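Local coordinates for protein BIFUNCTIONAL PROTEIN Proline utilization A (PutA) (Corynebacterium freiburgense, PDB 5UX5) that catalyses the oxidation of proline to glutamate in two steps, combining an FAD-dependent proline dehydrogenase and an NAD-dependent aldehyde dehydrogenase in one chain, at residues Glu254-Glu259 / Ala286-Ala291; Gly290-Ile295 / Asn344-Ile349; Ala507-Ser512 / Gly612-Leu617; Thr583-Val588 / Val664-Leu669. One frame throughout, in Å; residues are numbered along the deposited sequence.

Contact 1: residues Glu254-Glu259 / Ala286-Ala291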
loop_
_atom_site.group_PDB
_atom_site.type_symbol
_atom_site.label_atom_id
_atom_site.label_comp_id
_atom_site.label_asym_id
_atom_site.label_seq_id
_atom_site.Cartn_x
_atom_site.Cartn_y
_atom_site.Cartn_z
ATOM N N GLU A 254 -17.409 -7.862 36.718
ATOM C CA GLU A 254 -18.297 -6.717 36.629
ATOM C C GLU A 254 -19.403 -6.944 35.601
ATOM O O GLU A 254 -20.557 -6.574 35.831
ATOM C CB GLU A 254 -17.439 -5.505 36.278
ATOM C CG GLU A 254 -18.124 -4.204 36.126
ATOM C CD GLU A 254 -17.131 -3.120 35.737
ATOM O OE1 GLU A 254 -16.024 -3.454 35.230
ATOM O OE2 GLU A 254 -17.438 -1.935 36.000
ATOM N N PHE A 255 -19.082 -7.579 34.474
ATOM C CA PHE A 255 -19.999 -7.658 33.346
ATOM C C PHE A 255 -20.583 -9.039 33.144
ATOM O O PHE A 255 -21.213 -9.285 32.113
ATOM C CB PHE A 255 -19.301 -7.208 32.065
ATOM C CG PHE A 255 -18.733 -5.822 32.141
ATOM C CD1 PHE A 255 -19.566 -4.724 32.320
ATOM C CD2 PHE A 255 -17.365 -5.614 32.028
ATOM C CE1 PHE A 255 -19.040 -3.435 32.400
ATOM C CE2 PHE A 255 -16.828 -4.327 32.088
ATOM C CZ PHE A 255 -17.671 -3.238 32.279
ATOM N N LEU A 256 -20.427 -9.937 34.112
ATOM C CA LEU A 256 -20.786 -11.328 33.873
ATOM C C LEU A 256 -22.274 -11.494 33.588
ATOM O O LEU A 256 -22.662 -12.407 32.850
ATOM C CB LEU A 256 -20.393 -12.183 35.076
ATOM C CG LEU A 256 -20.374 -13.686 34.736
ATOM C CD1 LEU A 256 -19.540 -13.981 33.459
ATOM C CD2 LEU A 256 -19.979 -14.596 35.900
ATOM N N GLY A 257 -23.119 -10.603 34.108
ATOM C CA GLY A 257 -24.547 -10.760 33.888
ATOM C C GLY A 257 -25.179 -9.841 32.860
ATOM O O GLY A 257 -26.406 -9.712 32.830
ATOM N N LEU A 258 -24.372 -9.255 31.972
ATOM C CA LEU A 258 -24.851 -8.309 30.975
ATOM C C LEU A 258 -25.037 -9.015 29.637
ATOM O O LEU A 258 -24.086 -9.580 29.083
ATOM C CB LEU A 258 -23.878 -7.145 30.814
ATOM C CG LEU A 258 -24.276 -6.064 29.807
ATOM C CD1 LEU A 258 -25.620 -5.463 30.187
ATOM C CD2 LEU A 258 -23.190 -4.992 29.714
ATOM N N GLU A 259 -26.253 -8.952 29.115
ATOM C CA GLU A 259 -26.568 -9.458 27.786
ATOM C C GLU A 259 -26.078 -8.455 26.747
ATOM O O GLU A 259 -26.529 -7.307 26.731
ATOM C CB GLU A 259 -28.076 -9.677 27.673
ATOM C CG GLU A 259 -28.515 -10.863 26.874
ATOM C CD GLU A 259 -29.932 -11.298 27.220
ATOM O OE1 GLU A 259 -30.869 -10.934 26.475
ATOM O OE2 GLU A 259 -30.108 -11.994 28.246
ATOM N N ALA A 286 -22.596 -19.275 30.584
ATOM C CA ALA A 286 -23.761 -19.677 31.365
ATOM C C ALA A 286 -23.350 -20.531 32.545
ATOM O O ALA A 286 -23.822 -20.327 33.664
ATOM C CB ALA A 286 -24.748 -20.444 30.494
ATOM N N ALA A 287 -22.460 -21.487 32.315
ATOM C CA ALA A 287 -21.970 -22.307 33.409
ATOM C C ALA A 287 -21.350 -21.460 34.514
ATOM O O ALA A 287 -21.450 -21.819 35.695
ATOM C CB ALA A 287 -20.982 -23.339 32.889
ATOM N N ALA A 288 -20.683 -20.353 34.170
ATOM C CA ALA A 288 -20.132 -19.501 35.228
ATOM C C ALA A 288 -21.194 -18.605 35.912
ATOM O O ALA A 288 -20.835 -17.762 36.746
ATOM C CB ALA A 288 -18.996 -18.646 34.669
ATOM N N GLY A 289 -22.485 -18.813 35.627
ATOM C CA GLY A 289 -23.559 -17.958 36.099
ATOM C C GLY A 289 -23.817 -16.715 35.272
ATOM O O GLY A 289 -24.556 -15.831 35.713
ATOM N N GLY A 290 -23.264 -16.629 34.073
ATOM C CA GLY A 290 -23.379 -15.426 33.281
ATOM C C GLY A 290 -24.596 -15.423 32.387
ATOM O O GLY A 290 -25.287 -16.429 32.250
ATOM N N ALA A 291 -24.844 -14.261 31.786
ATOM C CA ALA A 291 -25.993 -14.029 30.928
ATOM C C ALA A 291 -25.710 -14.465 29.490
ATOM O O ALA A 291 -24.572 -14.752 29.102
ATOM C CB ALA A 291 -26.397 -12.557 30.963
#
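Leu256 and Ala291 carry this surface contact. The carbonyl of Leu256 accepts the backbone N-H of Ala291, with Ala291 N 3.1 Å from Leu256 O. The bond is fairly straight, 158° at the hydrogen, and the donor lies in the carbonyl plane. The Leu256 side chain turns beside its own carbonyl carbon, CG anti to the backbone N (chi1 -164°). This lays the isobutyl group over the backbone of 288-290. Its CG sits 3.8 Å from Gly290 CA. The CD2 branch goes further, to 3.4 Å from Ala288 O, and also faces the Ala288 methyl group. Met251 of helix 239-251 touches both Leu256 and Ala288.

The backbone covered by Leu256 is the turn that follows helix 271-287. Gly289, with positive phi, closes that helix as the C-prime residue of a Schellman motif. On the other side, Phe255 to Leu258 form a type I beta turn ahead of strand 260-265. Both segments thus lead into neighbouring parallel strands of the proline dehydrogenase barrel.

The Ala291 methyl group points at the turn. Its CB is 3.4 Å from Gly257 O and 4.1 Å from Glu259 N. Arg285 adds hydrogen bonds to the carbonyls of Leu258 and Ala291.

Contact 2: residues Gly290-Ile295 / Asn344-Ile349; sequences GAKIKI and NVRVGI
Two adjacent parallel strands of the proline dehydrogenase barrel meet here, with Ile293, Lys294 and Ile295 beside Val345, Arg346 and Val347. The short strand segments are twisted by 30°. Four backbone bonds join them in the alternating pattern of a parallel ladder. Ile293 N donates to Asn344 O (3.0 Å), and Arg346 N to Ile293 O (2.9 Å). Ile295 N then donates to Arg346 O (2.9 Å), and Gly348 N to Ile295 O (2.8 Å).

The barrel gives the two faces of the ladder different chemistry. Ile293, Ile295 and Val345 pack towards helix 271-287, where Ala282 and Leu275 receive them. The closest pair of side chains on this face is Ile295 CD1 and Val345 CG1, 3.6 Å apart. Ile293 and Val345 project together from the sheet as flank-to-flank neighbours.

Lys294 and Arg346 occupy the other face. Lys294 is fully extended, CG anti to the backbone N (chi1 -180°). Its chain runs across the backbone of the neighbouring strand, and CE comes to 3.5 Å from Gly348 N. The Arg346 chain bends at chi3 (60°), and its NH1 lies 4.6 Å from Lys294 NZ. These two cations share an anion: both form salt bridges to Asp374 OD2. Lys294 has a second salt bridge to Glu376 and a cation-pi contact with Phe228, while Arg346 NE donates to Thr371 O. Just before strand 293-298 the aliphatic chain of Lys292 lies against Asn344 and Arg346, CD being 4.0 Å from Arg346 CG.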
loop_
_atom_site.group_PDB
_atom_site.type_symbol
_atom_site.label_atom_id
_atom_site.label_comp_id
_atom_site.label_asym_id
_atom_site.label_seq_id
_atom_site.Cartn_x
_atom_site.Cartn_y
_atom_site.Cartn_z
ATOM N N GLY A 290 -23.264 -16.629 34.073
ATOM C CA GLY A 290 -23.379 -15.426 33.281
ATOM C C GLY A 290 -24.596 -15.423 32.387
ATOM O O GLY A 290 -25.287 -16.429 32.250
ATOM N N ALA A 291 -24.844 -14.261 31.786
ATOM C CA ALA A 291 -25.993 -14.029 30.928
ATOM C C ALA A 291 -25.710 -14.465 29.490
ATOM O O ALA A 291 -24.572 -14.752 29.102
ATOM C CB ALA A 291 -26.397 -12.557 30.963
ATOM N N LYS A 292 -26.780 -14.498 28.699
ATOM C CA LYS A 292 -26.694 -14.906 27.310
ATOM C C LYS A 292 -25.887 -13.913 26.487
ATOM O O LYS A 292 -25.577 -12.810 26.933
ATOM C CB LYS A 292 -28.084 -15.061 26.697
ATOM C CG LYS A 292 -28.965 -16.063 27.387
ATOM C CD LYS A 292 -30.374 -15.886 26.930
ATOM C CE LYS A 292 -31.364 -16.479 27.891
ATOM N NZ LYS A 292 -32.723 -16.318 27.321
ATOM N N ILE A 293 -25.477 -14.359 25.299
ATOM C CA ILE A 293 -24.959 -13.476 24.270
ATOM C C ILE A 293 -25.975 -13.445 23.140
ATOM O O ILE A 293 -26.926 -14.230 23.112
ATOM C CB ILE A 293 -23.574 -13.908 23.768
ATOM C CG1 ILE A 293 -23.646 -15.266 23.088
ATOM C CG2 ILE A 293 -22.620 -13.993 24.898
ATOM C CD1 ILE A 293 -22.338 -15.671 22.433
ATOM N N LYS A 294 -25.788 -12.506 22.213
ATOM C CA LYS A 294 -26.612 -12.420 21.011
ATOM C C LYS A 294 -25.715 -12.209 19.811
ATOM O O LYS A 294 -24.828 -11.355 19.840
ATOM C CB LYS A 294 -27.633 -11.286 21.060
ATOM C CG LYS A 294 -28.497 -11.188 19.816
ATOM C CD LYS A 294 -29.553 -10.101 19.936
ATOM C CE LYS A 294 -30.374 -9.944 18.660
ATOM N NZ LYS A 294 -31.144 -8.681 18.610
ATOM N N ILE A 295 -25.947 -12.979 18.760
ATOM C CA ILE A 295 -25.237 -12.815 17.505
ATOM C C ILE A 295 -26.196 -12.201 16.504
ATOM O O ILE A 295 -27.325 -12.670 16.343
ATOM C CB ILE A 295 -24.651 -14.156 17.044
ATOM C CG1 ILE A 295 -23.518 -14.489 18.025
ATOM C CG2 ILE A 295 -24.148 -14.081 15.601
ATOM C CD1 ILE A 295 -23.003 -15.841 18.001
ATOM N N ASN A 344 -28.305 -20.299 24.979
ATOM C CA ASN A 344 -27.601 -19.142 25.504
ATOM C C ASN A 344 -27.153 -18.163 24.429
ATOM O O ASN A 344 -26.664 -17.079 24.765
ATOM C CB ASN A 344 -26.410 -19.608 26.323
ATOM C CG ASN A 344 -26.847 -20.232 27.620
ATOM O OD1 ASN A 344 -27.643 -19.638 28.336
ATOM N ND2 ASN A 344 -26.363 -21.436 27.924
ATOM N N VAL A 345 -27.380 -18.477 23.159
ATOM C CA VAL A 345 -27.044 -17.603 22.043
ATOM C C VAL A 345 -28.360 -17.176 21.408
ATOM O O VAL A 345 -28.966 -17.937 20.643
ATOM C CB VAL A 345 -26.126 -18.291 21.022
ATOM C CG1 VAL A 345 -25.508 -17.252 20.091
ATOM C CG2 VAL A 345 -25.037 -19.080 21.722
ATOM N N ARG A 346 -28.826 -15.975 21.738
ATOM C CA ARG A 346 -29.912 -15.375 20.979
ATOM C C ARG A 346 -29.380 -14.927 19.623
ATOM O O ARG A 346 -28.167 -14.784 19.420
ATOM C CB ARG A 346 -30.511 -14.194 21.722
ATOM C CG ARG A 346 -30.885 -14.488 23.192
ATOM C CD ARG A 346 -31.880 -13.483 23.733
ATOM N NE ARG A 346 -33.100 -13.510 22.934
ATOM C CZ ARG A 346 -33.449 -12.547 22.085
ATOM N NH1 ARG A 346 -32.668 -11.476 21.927
ATOM N NH2 ARG A 346 -34.572 -12.653 21.389
ATOM N N VAL A 347 -30.300 -14.723 18.680
ATOM C CA VAL A 347 -29.954 -14.517 17.278
ATOM C C VAL A 347 -30.754 -13.366 16.696
ATOM O O VAL A 347 -31.990 -13.419 16.657
ATOM C CB VAL A 347 -30.214 -15.773 16.440
ATOM C CG1 VAL A 347 -29.625 -15.606 15.103
ATOM C CG2 VAL A 347 -29.643 -16.968 17.118
ATOM N N GLY A 348 -30.054 -12.373 16.159
ATOM C CA GLY A 348 -30.702 -11.396 15.309
ATOM C C GLY A 348 -30.426 -11.700 13.842
ATOM O O GLY A 348 -29.280 -11.590 13.390
ATOM N N ILE A 349 -31.452 -12.115 13.101
ATOM C CA ILE A 349 -31.338 -12.268 11.653
ATOM C C ILE A 349 -31.493 -10.882 11.037
ATOM O O ILE A 349 -32.543 -10.245 11.161
ATOM C CB ILE A 349 -32.383 -13.255 11.093
ATOM C CG1 ILE A 349 -31.847 -14.687 10.983
ATOM C CG2 ILE A 349 -32.820 -12.855 9.710
ATOM C CD1 ILE A 349 -31.641 -15.367 12.261
#

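Contact 3: residues Ala507-Ser512 / Gly612-Leu617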
loop_
_atom_site.group_PDB
_atom_site.type_symbol
_atom_site.label_atom_id
_atom_site.label_comp_id
_atom_site.label_asym_id
_atom_site.label_seq_id
_atom_site.Cartn_x
_atom_site.Cartn_y
_atom_site.Cartn_z
ATOM N N ALA A 507 40.127 -8.873 -7.858
ATOM C CA ALA A 507 40.715 -9.728 -8.881
ATOM C C ALA A 507 40.203 -11.160 -8.784
ATOM O O ALA A 507 40.022 -11.823 -9.813
ATOM C CB ALA A 507 42.240 -9.709 -8.777
ATOM N N GLY A 508 39.948 -11.651 -7.570
ATOM C CA GLY A 508 39.446 -13.007 -7.428
ATOM C C GLY A 508 38.083 -13.189 -8.065
ATOM O O GLY A 508 37.803 -14.233 -8.659
ATOM N N LEU A 509 37.210 -12.178 -7.943
ATOM C CA LEU A 509 35.904 -12.244 -8.589
ATOM C C LEU A 509 36.011 -12.232 -10.107
ATOM O O LEU A 509 35.263 -12.941 -10.792
ATOM C CB LEU A 509 35.023 -11.085 -8.126
ATOM C CG LEU A 509 34.114 -11.397 -6.954
ATOM C CD1 LEU A 509 33.167 -10.246 -6.696
ATOM C CD2 LEU A 509 33.343 -12.629 -7.329
ATOM N N LEU A 510 36.932 -11.438 -10.656
ATOM C CA LEU A 510 37.044 -11.355 -12.113
ATOM C C LEU A 510 37.442 -12.683 -12.720
ATOM O O LEU A 510 37.145 -12.948 -13.887
ATOM C CB LEU A 510 38.059 -10.289 -12.522
ATOM C CG LEU A 510 37.632 -8.855 -12.290
ATOM C CD1 LEU A 510 38.649 -7.924 -12.858
ATOM C CD2 LEU A 510 36.274 -8.639 -12.918
ATOM N N LYS A 511 38.137 -13.514 -11.954
ATOM C CA LYS A 511 38.638 -14.770 -12.485
ATOM C C LYS A 511 37.523 -15.781 -12.759
ATOM O O LYS A 511 37.680 -16.634 -13.636
ATOM C CB LYS A 511 39.705 -15.311 -11.534
ATOM C CG LYS A 511 41.065 -14.734 -11.886
ATOM C CD LYS A 511 42.236 -15.336 -11.127
ATOM C CE LYS A 511 43.517 -14.580 -11.507
ATOM N NZ LYS A 511 43.241 -13.110 -11.636
ATOM N N SER A 512 36.404 -15.714 -12.053
ATOM C CA SER A 512 35.313 -16.665 -12.307
ATOM C C SER A 512 34.710 -16.440 -13.695
ATOM O O SER A 512 34.392 -15.300 -14.051
ATOM C CB SER A 512 34.224 -16.522 -11.251
ATOM O OG SER A 512 34.806 -16.477 -9.971
ATOM N N GLY A 612 24.707 -10.525 -16.095
ATOM C CA GLY A 612 25.881 -11.300 -16.445
ATOM C C GLY A 612 27.159 -10.928 -15.725
ATOM O O GLY A 612 28.226 -11.470 -16.030
ATOM N N ALA A 613 27.079 -10.007 -14.778
ATOM C CA ALA A 613 28.249 -9.551 -14.045
ATOM C C ALA A 613 28.378 -10.268 -12.706
ATOM O O ALA A 613 27.443 -10.914 -12.225
ATOM C CB ALA A 613 28.176 -8.043 -13.821
ATOM N N LYS A 614 29.576 -10.183 -12.135
ATOM C CA LYS A 614 29.786 -10.449 -10.712
ATOM C C LYS A 614 29.425 -9.199 -9.905
ATOM O O LYS A 614 29.420 -8.078 -10.429
ATOM C CB LYS A 614 31.243 -10.868 -10.432
ATOM C CG LYS A 614 31.542 -12.355 -10.734
ATOM C CD LYS A 614 31.583 -12.735 -12.221
ATOM C CE LYS A 614 32.993 -12.591 -12.802
ATOM N NZ LYS A 614 33.037 -12.235 -14.258
ATOM N N ALA A 615 29.046 -9.389 -8.645
ATOM C CA ALA A 615 28.651 -8.242 -7.831
ATOM C C ALA A 615 29.384 -8.220 -6.502
ATOM O O ALA A 615 29.513 -9.252 -5.827
ATOM C CB ALA A 615 27.153 -8.223 -7.575
ATOM N N ILE A 616 29.820 -7.022 -6.115
ATOM C CA ILE A 616 30.277 -6.739 -4.759
ATOM C C ILE A 616 29.204 -5.920 -4.060
ATOM O O ILE A 616 28.799 -4.856 -4.551
ATOM C CB ILE A 616 31.625 -6.012 -4.738
ATOM C CG1 ILE A 616 32.754 -6.988 -5.048
ATOM C CG2 ILE A 616 31.843 -5.396 -3.402
ATOM C CD1 ILE A 616 34.095 -6.331 -5.243
ATOM N N LEU A 617 28.714 -6.441 -2.943
ATOM C CA LEU A 617 27.786 -5.729 -2.080
ATOM C C LEU A 617 28.575 -5.058 -0.965
ATOM O O LEU A 617 29.235 -5.739 -0.161
ATOM C CB LEU A 617 26.736 -6.683 -1.502
ATOM C CG LEU A 617 25.839 -6.153 -0.362
ATOM C CD1 LEU A 617 25.159 -4.852 -0.733
ATOM C CD2 LEU A 617 24.782 -7.194 0.010
#
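Lys614 and Leu509 bury the most surface here, and their side chains run antiparallel, each passing alongside the other. Lys614 starts strand 614-618. Leu509 is in the last turn of helix 499-511. The short segments run roughly antiparallel, at 153°, with their axes 9.0 Å apart.

Leu509 points at the strand and divides its two methyl groups. CD2 lies alongside the lysine chain, 3.9 Å from Lys614 CG. CD1 reaches on to Ile616, 3.7 Å from its CG1, and also approaches the carbonyl of Ala615. Leu587 of strand 580-591 touches both Leu509 and Ile616, so the helix covers more than one strand of the sheet.

The Lys614 chain is not extended. It bends at chi2 (72°) and chi3 (90°), which folds it against the end of the helix. CE comes close to two carbonyls, 3.1 Å from Leu509 O and 3.3 Å from Ser512 O. NZ is 3.4 Å from Ser512 O. The hydroxyl of Ser512 bonds to Asp642 O and ties this end of the helix to the loop before strand 644-646.

The arrangement belongs to the Rossmann-type nucleotide-binding part of the aldehyde dehydrogenase fold. A buried lysine here brings its aliphatic part to a leucine and its charged end to the carbonyl-rich C-terminus of a helix. The negative end of the helix dipole would probably favour the positive charge.

Contact 4: residues Thr583-Val588 / Val664-Leu669; sequences TPHNLV and VDAIIL
Asp665 and the backbone of Asn586 and Leu587 form the tight part of this contact. One carboxylate oxygen takes two bonds. Asn586 N is 2.8 Å and Leu587 N 3.2 Å from Asp665 OD2. The two N-H groups come from opposite faces of the carboxylate plane, both on the anti side, and would restrict its rotation. The backbone answers in return, with Asp665 N donating to Leu587 O at 2.9 Å. The Asp665 residue is thus gripped at both its backbone N and its side chain.

His585 packs on the same aspartate. Its CG is anti to the carbonyl carbon (chi1 -66°), and this brings one face of the ring over Asp665 CB. The CH-pi distance from Asp665 CB to the His585 ring centroid is 3.8 Å. Ring and carboxylate planes are 33° apart. The methyl group of Ala666 meets the ring obliquely, 3.7 Å from His585 CE1.

Packing is looser further along the strands. Val588 CG1 meets Ile668 CD1 at 3.8 Å, but Val588 CG2 is 4.4 Å from Ala666 CB. The solvent side is at Asn586, which is exposed and whose side chain adds little more than CB, 3.5 Å from Asp665 OD2.

Strand 580-591 lies between strands 614-618 and 666-670 in the sheet. Helix 499-511 covers Leu587. Strand 687-691 flanks 666-670 on its far side, and its Asn687 touches His585 and Ala666. Helix 673-682 packs on Leu669, which also touches the bound NAD.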
loop_
_atom_site.group_PDB
_atom_site.type_symbol
_atom_site.label_atom_id
_atom_site.label_comp_id
_atom_site.label_asym_id
_atom_site.label_seq_id
_atom_site.Cartn_x
_atom_site.Cartn_y
_atom_site.Cartn_z
ATOM N N THR A 583 26.461 -6.919 -24.243
ATOM C CA THR A 583 27.639 -7.518 -23.623
ATOM C C THR A 583 27.718 -7.021 -22.190
ATOM O O THR A 583 27.925 -5.809 -21.973
ATOM C CB THR A 583 28.904 -7.167 -24.400
ATOM O OG1 THR A 583 28.759 -7.654 -25.738
ATOM C CG2 THR A 583 30.138 -7.794 -23.748
ATOM N N PRO A 584 27.562 -7.895 -21.201
ATOM C CA PRO A 584 27.558 -7.436 -19.804
ATOM C C PRO A 584 28.915 -6.953 -19.331
ATOM O O PRO A 584 29.968 -7.353 -19.833
ATOM C CB PRO A 584 27.141 -8.683 -19.018
ATOM C CG PRO A 584 27.518 -9.853 -19.914
ATOM C CD PRO A 584 27.255 -9.331 -21.321
ATOM N N HIS A 585 28.860 -6.060 -18.348
ATOM C CA HIS A 585 29.980 -5.744 -17.474
ATOM C C HIS A 585 30.538 -7.022 -16.845
ATOM O O HIS A 585 29.837 -8.037 -16.741
ATOM C CB HIS A 585 29.514 -4.805 -16.347
ATOM C CG HIS A 585 29.085 -3.447 -16.800
ATOM N ND1 HIS A 585 28.147 -2.704 -16.114
ATOM C CD2 HIS A 585 29.498 -2.673 -17.829
ATOM C CE1 HIS A 585 27.976 -1.543 -16.721
ATOM N NE2 HIS A 585 28.787 -1.500 -17.761
ATOM N N ASN A 586 31.784 -6.974 -16.380
ATOM C CA ASN A 586 32.334 -8.077 -15.608
ATOM C C ASN A 586 32.036 -7.976 -14.114
ATOM O O ASN A 586 31.821 -9.009 -13.465
ATOM C CB ASN A 586 33.832 -8.153 -15.855
ATOM C CG ASN A 586 34.137 -8.537 -17.285
ATOM O OD1 ASN A 586 33.362 -9.271 -17.908
ATOM N ND2 ASN A 586 35.255 -8.060 -17.814
ATOM N N LEU A 587 31.988 -6.760 -13.565
ATOM C CA LEU A 587 31.918 -6.545 -12.121
ATOM C C LEU A 587 31.142 -5.266 -11.836
ATOM O O LEU A 587 31.470 -4.211 -12.384
ATOM C CB LEU A 587 33.323 -6.455 -11.506
ATOM C CG LEU A 587 33.552 -6.147 -10.027
ATOM C CD1 LEU A 587 32.863 -7.118 -9.060
ATOM C CD2 LEU A 587 35.039 -6.122 -9.755
ATOM N N VAL A 588 30.116 -5.364 -10.993
ATOM C CA VAL A 588 29.375 -4.210 -10.503
ATOM C C VAL A 588 29.522 -4.130 -8.988
ATOM O O VAL A 588 29.456 -5.154 -8.302
ATOM C CB VAL A 588 27.894 -4.294 -10.890
ATOM C CG1 VAL A 588 27.127 -3.170 -10.211
ATOM C CG2 VAL A 588 27.742 -4.252 -12.412
ATOM N N VAL A 664 36.225 -2.067 -11.702
ATOM C CA VAL A 664 34.799 -2.032 -11.402
ATOM C C VAL A 664 34.106 -1.316 -12.558
ATOM O O VAL A 664 34.428 -0.164 -12.862
ATOM C CB VAL A 664 34.525 -1.354 -10.046
ATOM C CG1 VAL A 664 33.071 -1.103 -9.859
ATOM C CG2 VAL A 664 35.052 -2.221 -8.915
ATOM N N ASP A 665 33.183 -2.010 -13.228
ATOM C CA ASP A 665 32.573 -1.452 -14.425
ATOM C C ASP A 665 31.423 -0.517 -14.106
ATOM O O ASP A 665 31.155 0.418 -14.877
ATOM C CB ASP A 665 32.094 -2.568 -15.353
ATOM C CG ASP A 665 33.225 -3.444 -15.807
ATOM O OD1 ASP A 665 34.223 -2.873 -16.290
ATOM O OD2 ASP A 665 33.139 -4.685 -15.666
ATOM N N ALA A 666 30.761 -0.712 -12.976
ATOM C CA ALA A 666 29.715 0.232 -12.607
ATOM C C ALA A 666 29.479 0.181 -11.113
ATOM O O ALA A 666 29.691 -0.848 -10.464
ATOM C CB ALA A 666 28.400 -0.046 -13.329
ATOM N N ILE A 667 29.000 1.299 -10.590
ATOM C CA ILE A 667 28.526 1.400 -9.222
ATOM C C ILE A 667 27.030 1.640 -9.282
ATOM O O ILE A 667 26.569 2.522 -10.024
ATOM C CB ILE A 667 29.223 2.537 -8.461
ATOM C CG1 ILE A 667 30.707 2.231 -8.295
ATOM C CG2 ILE A 667 28.549 2.757 -7.106
ATOM C CD1 ILE A 667 31.493 3.390 -7.739
ATOM N N ILE A 668 26.274 0.807 -8.566
ATOM C CA ILE A 668 24.880 1.081 -8.250
ATOM C C ILE A 668 24.841 1.625 -6.827
ATOM O O ILE A 668 25.255 0.937 -5.885
ATOM C CB ILE A 668 24.009 -0.170 -8.367
ATOM C CG1 ILE A 668 24.110 -0.785 -9.764
ATOM C CG2 ILE A 668 22.590 0.201 -8.024
ATOM C CD1 ILE A 668 23.436 -2.136 -9.854
ATOM N N LEU A 669 24.403 2.872 -6.679
ATOM C CA LEU A 669 24.468 3.613 -5.426
ATOM C C LEU A 669 23.108 4.186 -5.075
ATOM O O LEU A 669 22.413 4.718 -5.941
ATOM C CB LEU A 669 25.471 4.761 -5.525
ATOM C CG LEU A 669 25.449 5.887 -4.496
ATOM C CD1 LEU A 669 25.897 5.357 -3.168
ATOM C CD2 LEU A 669 26.342 7.048 -4.956
#

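Overall arrangement
The four contacts form two pairs in two catalytic modules, on opposite sides of the chain's centre. Contacts 1 and 2 have centres 12 Å apart in the proline dehydrogenase barrel. They share Gly290 and Ala291, and Ala286 of contact 1 packs on Asn344 of contact 2. In contact 2, Gly348 lies about 9 Å from the bound FAD. Contacts 3 and 4, centres 9 Å apart, meet in the aldehyde dehydrogenase sheet, where Lys614 O lies 2.9 Å from Val588 N, a probable hydrogen bond. The side chains of Ile616 and Ile668 are each about 10 Å from bound NAD. Contact centres in different pairs are 68 to 71 Å apart.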